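Local coordinates for iron Super-Oxide Dismutase (Plasmodium knowlesi, PDB 2AWP), which probably catalyses the iron-dependent dismutation of superoxide radicals to hydrogen peroxide and molecular oxygen, at residues A[124-129]-A[152-157]. Sequence-based numbering, arbitrary orientation.
Sequences GWLVLN and IPILTC
Thr156 lies over one face of the Trp125 indole, the two side chains running alongside each other and pointing the same way from a non-hydrogen-bonded pair of antiparallel strands. Its CB sits over the six-membered ring of Trp125, 3.6 Å from the centroid, a CH-pi contact, and CB of Pro153 adds apolar contact with CE3 of Trp125 at 4.1 Å. The chi1 of -165° turns the hydroxyl of Thr156 toward strand 122-129, where OG1 donates to Gly124 O at 2.9 Å, approaching from above the carbonyl plane. That carbonyl also accepts from Cys157 N at 3.0 Å, so two donors grip one buried oxygen. OG1 of Thr156 lies over the indole as well, offset toward its rim; threonine suits this place because it offers a C-H to the ring face and a hydroxyl to the carbonyl.

Midway, a classic beta bulge sets Ile154 and Leu155 together against Leu126. Leu126 O takes a hydrogen bond from Ile154 N at 2.8 Å and a weak one from Leu155 N at 3.4 Å. On this side CD2 of Leu126 packs 3.8 Å from CG2 of Ile154; Ile154 touches Ala188 and Leu155 touches Trp185, both of helix 185-196. Regular pairing resumes beyond the bulge, where Leu128 and Ile152 exchange two backbone bonds; Pro153, lacking an N-H, occupies a position where the pairing needs none.

On the opposite face Phe76 of helix 62-79 covers Trp125, Pro153 and Thr156, while Thr139 of strand 134-140 bonds the indole NE1. Backbone bonds of Trp125 with Leu137 and Val127 with Val135 make strand 122-129 the middle of the family's three-stranded C-terminal sheet. Cys157 precedes Asp158, a likely iron ligand; the doubly bonded Gly124 carbonyl therefore ties the two residues just before it to the central strand.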
loop_
_atom_site.group_PDB
_atom_site.type_symbol
_atom_site.label_atom_id
_atom_site.label_comp_id
_atom_site.label_asym_id
_atom_site.label_seq_id
_atom_site.Cartn_x
_atom_site.Cartn_y
_atom_site.Cartn_z
ATOM N N GLY A 124 6.449 1.386 -10.474
ATOM C CA GLY A 124 7.497 2.092 -11.222
ATOM C C GLY A 124 7.333 1.775 -12.705
ATOM O O GLY A 124 6.960 0.657 -13.066
ATOM N N TRP A 125 7.589 2.754 -13.572
ATOM C CA TRP A 125 7.393 2.553 -15.009
ATOM C C TRP A 125 8.623 2.979 -15.823
ATOM O O TRP A 125 9.301 3.939 -15.476
ATOM C CB TRP A 125 6.193 3.366 -15.512
ATOM C CG TRP A 125 4.933 3.087 -14.805
ATOM C CD1 TRP A 125 4.493 3.678 -13.651
ATOM C CD2 TRP A 125 3.933 2.135 -15.183
ATOM N NE1 TRP A 125 3.291 3.161 -13.297
ATOM C CE2 TRP A 125 2.912 2.212 -14.217
ATOM C CE3 TRP A 125 3.787 1.246 -16.264
ATOM C CZ2 TRP A 125 1.751 1.423 -14.278
ATOM C CZ3 TRP A 125 2.622 0.436 -16.319
ATOM C CH2 TRP A 125 1.624 0.543 -15.333
ATOM N N LEU A 126 8.903 2.230 -16.895
ATOM C CA LEU A 126 9.684 2.762 -17.985
ATOM C C LEU A 126 8.645 3.165 -19.013
ATOM O O LEU A 126 7.759 2.362 -19.347
ATOM C CB LEU A 126 10.650 1.724 -18.577
ATOM C CG LEU A 126 11.424 2.210 -19.812
ATOM C CD1 LEU A 126 12.339 3.383 -19.467
ATOM C CD2 LEU A 126 12.198 1.020 -20.414
ATOM N N VAL A 127 8.736 4.413 -19.485
ATOM C CA VAL A 127 7.749 4.933 -20.444
ATOM C C VAL A 127 8.447 5.674 -21.583
ATOM O O VAL A 127 9.527 6.225 -21.397
ATOM C CB VAL A 127 6.637 5.860 -19.810
ATOM C CG1 VAL A 127 6.203 5.399 -18.392
ATOM C CG2 VAL A 127 7.052 7.306 -19.786
ATOM N N LEU A 128 7.834 5.640 -22.762
ATOM C CA LEU A 128 8.214 6.567 -23.810
ATOM C C LEU A 128 7.352 7.803 -23.613
ATOM O O LEU A 128 6.153 7.759 -23.797
ATOM C CB LEU A 128 7.987 5.966 -25.199
ATOM C CG LEU A 128 8.552 6.771 -26.379
ATOM C CD1 LEU A 128 10.092 6.660 -26.435
ATOM C CD2 LEU A 128 7.880 6.349 -27.733
ATOM N N ASN A 129 7.994 8.908 -23.251
ATOM C CA ASN A 129 7.256 10.130 -22.968
ATOM C C ASN A 129 6.713 10.816 -24.237
ATOM O O ASN A 129 6.913 10.347 -25.368
ATOM C CB ASN A 129 8.061 11.055 -22.033
ATOM C CG ASN A 129 9.174 11.838 -22.744
ATOM O OD1 ASN A 129 9.273 11.865 -23.976
ATOM N ND2 ASN A 129 10.045 12.454 -21.951
ATOM N N ILE A 152 3.831 6.407 -23.013
ATOM C CA ILE A 152 3.401 5.064 -23.351
ATOM C C ILE A 152 4.214 4.059 -22.560
ATOM O O ILE A 152 5.409 3.966 -22.739
ATOM C CB ILE A 152 3.541 4.794 -24.874
ATOM C CG1 ILE A 152 2.551 5.678 -25.653
ATOM C CG2 ILE A 152 3.368 3.314 -25.185
ATOM C CD1 ILE A 152 2.973 5.922 -27.112
ATOM N N PRO A 153 3.547 3.305 -21.676
ATOM C CA PRO A 153 4.177 2.254 -20.877
ATOM C C PRO A 153 5.026 1.252 -21.707
ATOM O O PRO A 153 4.576 0.733 -22.726
ATOM C CB PRO A 153 2.982 1.563 -20.232
ATOM C CG PRO A 153 1.978 2.746 -20.002
ATOM C CD PRO A 153 2.100 3.431 -21.370
ATOM N N ILE A 154 6.241 0.990 -21.252
ATOM C CA ILE A 154 7.137 0.052 -21.930
ATOM C C ILE A 154 7.352 -1.212 -21.048
ATOM O O ILE A 154 7.336 -2.345 -21.543
ATOM C CB ILE A 154 8.535 0.729 -22.247
ATOM C CG1 ILE A 154 8.385 1.989 -23.148
ATOM C CG2 ILE A 154 9.499 -0.263 -22.827
ATOM C CD1 ILE A 154 7.804 1.756 -24.559
ATOM N N LEU A 155 7.588 -0.972 -19.755
ATOM C CA LEU A 155 7.716 -1.996 -18.715
ATOM C C LEU A 155 7.175 -1.430 -17.391
ATOM O O LEU A 155 7.211 -0.219 -17.177
ATOM C CB LEU A 155 9.185 -2.382 -18.481
ATOM C CG LEU A 155 10.010 -3.106 -19.529
ATOM C CD1 LEU A 155 11.503 -3.062 -19.196
ATOM C CD2 LEU A 155 9.519 -4.556 -19.715
ATOM N N THR A 156 6.692 -2.309 -16.515
ATOM C CA THR A 156 6.352 -1.882 -15.146
ATOM C C THR A 156 6.838 -2.888 -14.109
ATOM O O THR A 156 7.092 -4.077 -14.434
ATOM C CB THR A 156 4.834 -1.640 -14.955
ATOM O OG1 THR A 156 4.605 -0.908 -13.741
ATOM C CG2 THR A 156 4.058 -2.956 -14.916
ATOM N N CYS A 157 6.981 -2.371 -12.879
ATOM C CA CYS A 157 7.319 -3.137 -11.683
ATOM C C CYS A 157 6.398 -2.691 -10.544
ATOM O O CYS A 157 6.308 -1.507 -10.186
ATOM C CB CYS A 157 8.809 -3.009 -11.283
ATOM S SG CYS A 157 9.246 -4.104 -9.841
#